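Side-chain contacts in hypothetical NUDIX hydrolase (PDB 3SON), which probably hydrolyses a nucleoside diphosphate linked to another moiety, with the help of divalent metal ions, as Nudix family enzymes do: residues Ile11-Thr16 against Lys65-Asp70; Tyr135-Arg140 against Asn144-Met149. All coordinates share one frame; numbering follows the deposited sequence. Where two conformers were deposited one is given.

Interaction 1: residues Ile11-Thr16 against Lys65-Asp70; sequences IPFIKT and KMYSLD
Phe13 and Tyr67 meet over one face of the mixed beta-sheet of the Nudix fold, reaching toward each other across strand 87-96, which pairs with strands 7-15 and 66-76 and separates them. The nearest CA atoms, those of Ile11 and Tyr67, are 9.5 Å apart, no backbone bond joins the segments, and side chains from both strands must span the gap. In Phe13, CB and CG stay back near their own strand; a chi1 of 67° tucks CG in between N and C of its own backbone and turns the ring toward strand 66-76. Phe13 CE1 then comes 4.2 Å from Tyr67 CD1, and CZ 4.1 Å from Tyr67 CE1, which lies at the Phe13 ring edge, near its plane. The two side chains cross at about a right angle. Phenylalanine suits this buried site, where Phe22 and Leu141 touch it; Tyr67, partly exposed, has a ring long enough to reach it. Met146 packs against both rings. Two residues along each strand, Ile11 and Leu69 form a second, aliphatic bridge. Helix 128-142 covers this pair, a place suited to branched aliphatics. They meet methyl to methyl, Ile11 CD1 to Leu69 CD1, at 4.2 Å.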
loop_
_atom_site.group_PDB
_atom_site.type_symbol
_atom_site.label_atom_id
_atom_site.label_comp_id
_atom_site.label_asym_id
_atom_site.label_seq_id
_atom_site.Cartn_x
_atom_site.Cartn_y
_atom_site.Cartn_z
ATOM N N ILE A 11 9.809 11.308 2.459
ATOM C CA ILE A 11 8.944 12.458 2.666
ATOM C C ILE A 11 9.769 13.552 3.322
ATOM O O ILE A 11 10.198 13.400 4.458
ATOM C CB ILE A 11 7.759 12.117 3.593
ATOM C CG1 ILE A 11 6.920 10.976 3.000
ATOM C CG2 ILE A 11 6.846 13.353 3.884
ATOM C CD1 ILE A 11 5.823 10.491 3.922
ATOM N N PRO A 12 10.017 14.659 2.615
ATOM C CA PRO A 12 10.711 15.791 3.299
ATOM C C PRO A 12 9.751 16.509 4.242
ATOM O O PRO A 12 8.534 16.549 3.977
ATOM C CB PRO A 12 11.044 16.737 2.131
ATOM C CG PRO A 12 10.742 15.971 0.895
ATOM C CD PRO A 12 9.630 15.036 1.253
ATOM N N PHE A 13 10.247 17.033 5.376
ATOM C CA PHE A 13 9.411 17.860 6.250
ATOM C C PHE A 13 10.227 18.963 6.927
ATOM O O PHE A 13 11.460 18.874 7.006
ATOM C CB PHE A 13 8.682 17.044 7.322
ATOM C CG PHE A 13 9.588 16.446 8.338
ATOM C CD1 PHE A 13 10.199 15.221 8.106
ATOM C CD2 PHE A 13 9.879 17.125 9.534
ATOM C CE1 PHE A 13 11.031 14.674 9.029
ATOM C CE2 PHE A 13 10.705 16.568 10.476
ATOM C CZ PHE A 13 11.315 15.367 10.233
ATOM N N ILE A 14 9.527 20.020 7.376
ATOM C CA ILE A 14 10.177 21.136 8.086
ATOM C C ILE A 14 9.318 21.482 9.274
ATOM O O ILE A 14 8.087 21.382 9.200
ATOM C CB ILE A 14 10.370 22.408 7.239
ATOM C CG1 ILE A 14 9.055 22.825 6.584
ATOM C CG2 ILE A 14 11.417 22.205 6.165
ATOM C CD1 ILE A 14 9.163 24.086 5.723
ATOM N N LYS A 15 9.969 21.839 10.380
ATOM C CA LYS A 15 9.288 22.408 11.544
ATOM C C LYS A 15 9.183 23.930 11.420
ATOM O O LYS A 15 10.198 24.610 11.339
ATOM C CB LYS A 15 10.056 22.089 12.822
ATOM C CG LYS A 15 9.240 22.355 14.093
ATOM C CD LYS A 15 10.075 22.286 15.386
ATOM C CE LYS A 15 9.254 21.814 16.572
ATOM N NZ LYS A 15 7.884 22.400 16.611
ATOM N N THR A 16 7.957 24.450 11.390
ATOM C CA THR A 16 7.706 25.906 11.424
ATOM C C THR A 16 7.397 26.361 12.858
ATOM O O THR A 16 7.264 25.537 13.766
ATOM C CB THR A 16 6.516 26.295 10.528
ATOM O OG1 THR A 16 5.358 25.515 10.882
ATOM C CG2 THR A 16 6.856 26.074 9.073
ATOM N N LYS A 65 19.531 14.484 8.629
ATOM C CA LYS A 65 18.832 13.524 9.484
ATOM C C LYS A 65 17.663 12.833 8.728
ATOM O O LYS A 65 16.703 13.504 8.317
ATOM C CB LYS A 65 18.326 14.204 10.766
HETATM N N MSE A 66 17.810 11.526 8.507
HETATM C CA MSE A 66 16.789 10.686 7.899
HETATM C C MSE A 66 16.129 9.906 8.993
HETATM O O MSE A 66 16.735 9.666 10.045
HETATM C CB MSE A 66 17.412 9.726 6.873
HETATM C CG MSE A 66 16.664 9.774 5.545
HETATM SE SE MSE A 66 17.907 10.197 4.056
HETATM C CE MSE A 66 18.800 11.708 4.945
ATOM N N TYR A 67 14.858 9.559 8.786
ATOM C CA TYR A 67 14.096 8.798 9.760
ATOM C C TYR A 67 13.359 7.696 9.074
ATOM O O TYR A 67 13.003 7.859 7.943
ATOM C CB TYR A 67 13.097 9.720 10.400
ATOM C CG TYR A 67 13.722 10.823 11.167
ATOM C CD1 TYR A 67 13.981 12.049 10.574
ATOM C CD2 TYR A 67 14.068 10.650 12.494
ATOM C CE1 TYR A 67 14.556 13.063 11.300
ATOM C CE2 TYR A 67 14.660 11.651 13.223
ATOM C CZ TYR A 67 14.896 12.864 12.640
ATOM O OH TYR A 67 15.481 13.887 13.380
ATOM N N SER A 68 13.155 6.583 9.780
ATOM C CA SER A 68 12.397 5.442 9.287
ATOM C C SER A 68 10.930 5.458 9.627
ATOM O O SER A 68 10.514 5.889 10.714
ATOM C CB SER A 68 12.958 4.176 9.832
ATOM O OG SER A 68 14.316 4.078 9.542
ATOM N N LEU A 69 10.133 4.969 8.677
ATOM C CA LEU A 69 8.679 4.798 8.892
ATOM C C LEU A 69 8.348 3.309 8.772
ATOM O O LEU A 69 9.045 2.579 8.048
ATOM C CB LEU A 69 7.910 5.590 7.874
ATOM C CG LEU A 69 8.031 7.122 7.944
ATOM C CD1 LEU A 69 7.327 7.843 6.832
ATOM C CD2 LEU A 69 7.505 7.594 9.309
ATOM N N ASP A 70 7.338 2.853 9.511
ATOM C CA ASP A 70 6.777 1.482 9.392
ATOM C C ASP A 70 5.900 1.261 8.160
ATOM O O ASP A 70 5.723 0.139 7.733
ATOM C CB ASP A 70 5.946 1.123 10.631
ATOM C CG ASP A 70 6.747 1.052 11.878
ATOM O OD1 ASP A 70 7.809 0.384 11.849
ATOM O OD2 ASP A 70 6.288 1.631 12.904
#

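Interaction 2: residues Tyr135-Arg140 against Asn144-Met149; sequences YELNER and NDMKAM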
loop_
_atom_site.group_PDB
_atom_site.type_symbol
_atom_site.label_atom_id
_atom_site.label_comp_id
_atom_site.label_asym_id
_atom_site.label_seq_id
_atom_site.Cartn_x
_atom_site.Cartn_y
_atom_site.Cartn_z
ATOM N N TYR A 135 0.418 10.005 6.974
ATOM C CA TYR A 135 -0.333 9.907 8.240
ATOM C C TYR A 135 0.573 9.509 9.394
ATOM O O TYR A 135 0.566 10.125 10.485
ATOM C CB TYR A 135 -1.479 8.883 8.094
ATOM C CG TYR A 135 -2.105 8.583 9.383
ATOM C CD1 TYR A 135 -2.972 9.470 9.970
ATOM C CD2 TYR A 135 -1.770 7.436 10.079
ATOM C CE1 TYR A 135 -3.517 9.209 11.240
ATOM C CE2 TYR A 135 -2.305 7.175 11.307
ATOM C CZ TYR A 135 -3.169 8.069 11.886
ATOM O OH TYR A 135 -3.701 7.774 13.145
ATOM N N GLU A 136 1.284 8.414 9.200
ATOM C CA GLU A 136 2.217 7.909 10.228
ATOM C C GLU A 136 3.246 9.001 10.610
ATOM O O GLU A 136 3.506 9.259 11.761
ATOM C CB GLU A 136 2.935 6.658 9.716
ATOM C CG GLU A 136 3.928 6.182 10.767
ATOM C CD GLU A 136 4.832 5.050 10.315
ATOM O OE1 GLU A 136 4.641 4.473 9.187
ATOM O OE2 GLU A 136 5.788 4.767 11.097
ATOM N N LEU A 137 3.906 9.569 9.619
ATOM C CA LEU A 137 4.864 10.652 9.891
ATOM C C LEU A 137 4.252 11.785 10.744
ATOM O O LEU A 137 4.873 12.283 11.700
ATOM C CB LEU A 137 5.408 11.231 8.582
ATOM C CG LEU A 137 6.386 12.436 8.695
ATOM C CD1 LEU A 137 7.515 12.175 9.700
ATOM C CD2 LEU A 137 6.879 12.969 7.332
ATOM N N ASN A 138 3.053 12.183 10.373
ATOM C CA ASN A 138 2.398 13.257 10.990
ATOM C C ASN A 138 2.062 12.924 12.461
ATOM O O ASN A 138 2.354 13.705 13.382
ATOM C CB ASN A 138 1.155 13.668 10.224
ATOM C CG ASN A 138 0.551 14.922 10.786
ATOM O OD1 ASN A 138 1.239 15.962 10.917
ATOM N ND2 ASN A 138 -0.734 14.845 11.177
ATOM N N GLU A 139 1.558 11.711 12.704
ATOM C CA GLU A 139 1.328 11.267 14.096
ATOM C C GLU A 139 2.606 11.202 14.904
ATOM O O GLU A 139 2.647 11.659 16.057
ATOM C CB GLU A 139 0.591 9.914 14.121
ATOM C CG GLU A 139 -0.826 9.963 13.593
ATOM C CD GLU A 139 -1.668 10.969 14.350
ATOM O OE1 GLU A 139 -1.808 10.834 15.588
ATOM O OE2 GLU A 139 -2.182 11.900 13.695
ATOM N N ARG A 140 3.665 10.670 14.306
ATOM C CA ARG A 140 4.973 10.630 14.951
ATOM C C ARG A 140 5.550 12.010 15.255
ATOM O O ARG A 140 6.002 12.225 16.348
ATOM C CB ARG A 140 5.925 9.813 14.168
ATOM C CG ARG A 140 5.674 8.328 14.174
ATOM C CD ARG A 140 6.780 7.675 13.380
ATOM N NE ARG A 140 6.652 6.229 13.345
ATOM C CZ ARG A 140 7.107 5.413 14.279
ATOM N NH1 ARG A 140 7.699 5.899 15.388
ATOM N NH2 ARG A 140 6.916 4.099 14.132
ATOM N N ASN A 144 6.287 13.552 19.086
ATOM C CA ASN A 144 7.745 13.487 19.233
ATOM C C ASN A 144 8.248 12.011 19.356
ATOM O O ASN A 144 9.029 11.680 20.251
ATOM C CB ASN A 144 8.224 14.322 20.447
ATOM C CG ASN A 144 9.733 14.548 20.432
ATOM O OD1 ASN A 144 10.345 14.707 19.363
ATOM N ND2 ASN A 144 10.345 14.518 21.607
ATOM N N ASP A 145 7.820 11.166 18.417
ATOM C CA ASP A 145 8.074 9.716 18.448
ATOM C C ASP A 145 8.668 9.247 17.147
ATOM O O ASP A 145 7.993 8.599 16.366
ATOM C CB ASP A 145 6.748 9.028 18.656
ATOM C CG ASP A 145 6.902 7.548 18.933
ATOM O OD1 ASP A 145 8.072 7.099 19.224
ATOM O OD2 ASP A 145 5.867 6.861 18.915
HETATM N N MSE A 146 9.912 9.611 16.892
HETATM C CA MSE A 146 10.525 9.377 15.573
HETATM C C MSE A 146 11.563 8.270 15.819
HETATM O O MSE A 146 11.872 7.939 16.987
HETATM C CB MSE A 146 11.007 10.744 14.976
HETATM C CG MSE A 146 9.821 11.762 14.502
HETATM SE SE MSE A 146 9.028 11.143 12.905
HETATM C CE MSE A 146 10.234 11.962 11.589
ATOM N N LYS A 147 11.971 7.579 14.750
ATOM C CA LYS A 147 13.090 6.638 14.826
ATOM C C LYS A 147 14.078 6.893 13.693
ATOM O O LYS A 147 13.719 6.918 12.524
ATOM C CB LYS A 147 12.645 5.162 14.892
ATOM C CG LYS A 147 11.491 4.779 14.010
ATOM C CD LYS A 147 11.035 3.309 14.180
ATOM C CE LYS A 147 10.472 2.821 12.829
ATOM N NZ LYS A 147 9.751 1.512 12.872
ATOM N N ALA A 148 15.339 7.144 14.021
ATOM C CA ALA A 148 16.327 7.527 12.982
ATOM C C ALA A 148 16.789 6.333 12.112
ATOM O O ALA A 148 17.003 5.224 12.615
ATOM C CB ALA A 148 17.521 8.246 13.596
HETATM N N MSE A 149 16.919 6.587 10.798
HETATM C CA MSE A 149 17.271 5.559 9.800
HETATM C C MSE A 149 18.591 4.912 10.130
HETATM O O MSE A 149 19.609 5.598 10.192
HETATM O OXT MSE A 149 18.684 3.697 10.346
HETATM C CB MSE A 149 17.364 6.241 8.432
HETATM C CG MSE A 149 17.742 5.329 7.269
HETATM SE SE MSE A 149 17.651 6.336 5.556
HETATM C CE MSE A 149 19.513 6.995 5.468
#
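A Schellman motif ends helix 128-142 and turns the chain into the C-terminal tail. Asn144 takes positive phi (47°), a conformation asparagine tolerates well, and the Asp145 N-H bonds back to Arg140 O at 3.0 Å. The Arg140 side chain secures the same turn. Extended from CG to NE, it brings NH1 within 2.9 Å of Asp145 O; the acceptor lies in the guanidinium plane, although NH1 itself stands above the carbonyl plane. At another edge, Arg140 NE donates to Glu136 OE2 at 2.8 Å, using that oxygen's anti lone pair, while the bond from NH2 to OE2 is weak. Bonds to Glu136 and Asp145 thus fix the rotation of the guanidinium plane, and NH2 has a further salt bridge to Asp70. Lys147 lays its CG over one guanidinium face; its ammonium pairs with Asp70, which probably offsets the like charges of Lys147 NZ and Arg140 NH2. The Asp145 carboxylate, merely close to NH1, bonds through OD2 to Tyr86 OH of the second subunit. On the apolar side, Met146, a selenomethionine, bends at chi2 and chi3 (-73° and -87°) back toward the helix. Its SE lies 3.6 Å from Arg140 CB, and its CE presses on Leu137 CD1 at a tight 3.3 Å.

The centres of interactions 1 and 2 lie 7 Å apart, and the C-terminal tail ties them together. Lys147 O probably accepts a hydrogen bond from Ser68 N at 2.8 Å, and Met149 and Met66 share a backbone hydrogen bond, so the tail runs beside strand 66-76. Asp70, at the end of segment 65-70, receives both cations of interaction 2, Lys147 on OD1 and Arg140 on OD2; the distance from Asp70 OD1 to Lys147 NZ, 2.5 Å, is short enough to be doubtful in detail. On the apolar side, Leu137 CD2 packs 3.5 Å from Ile11 CG2, joining helix to sheet. The calcium site of Ala37, Glu53 and Glu57 is separate, about 13 Å from the Ile11 side chain.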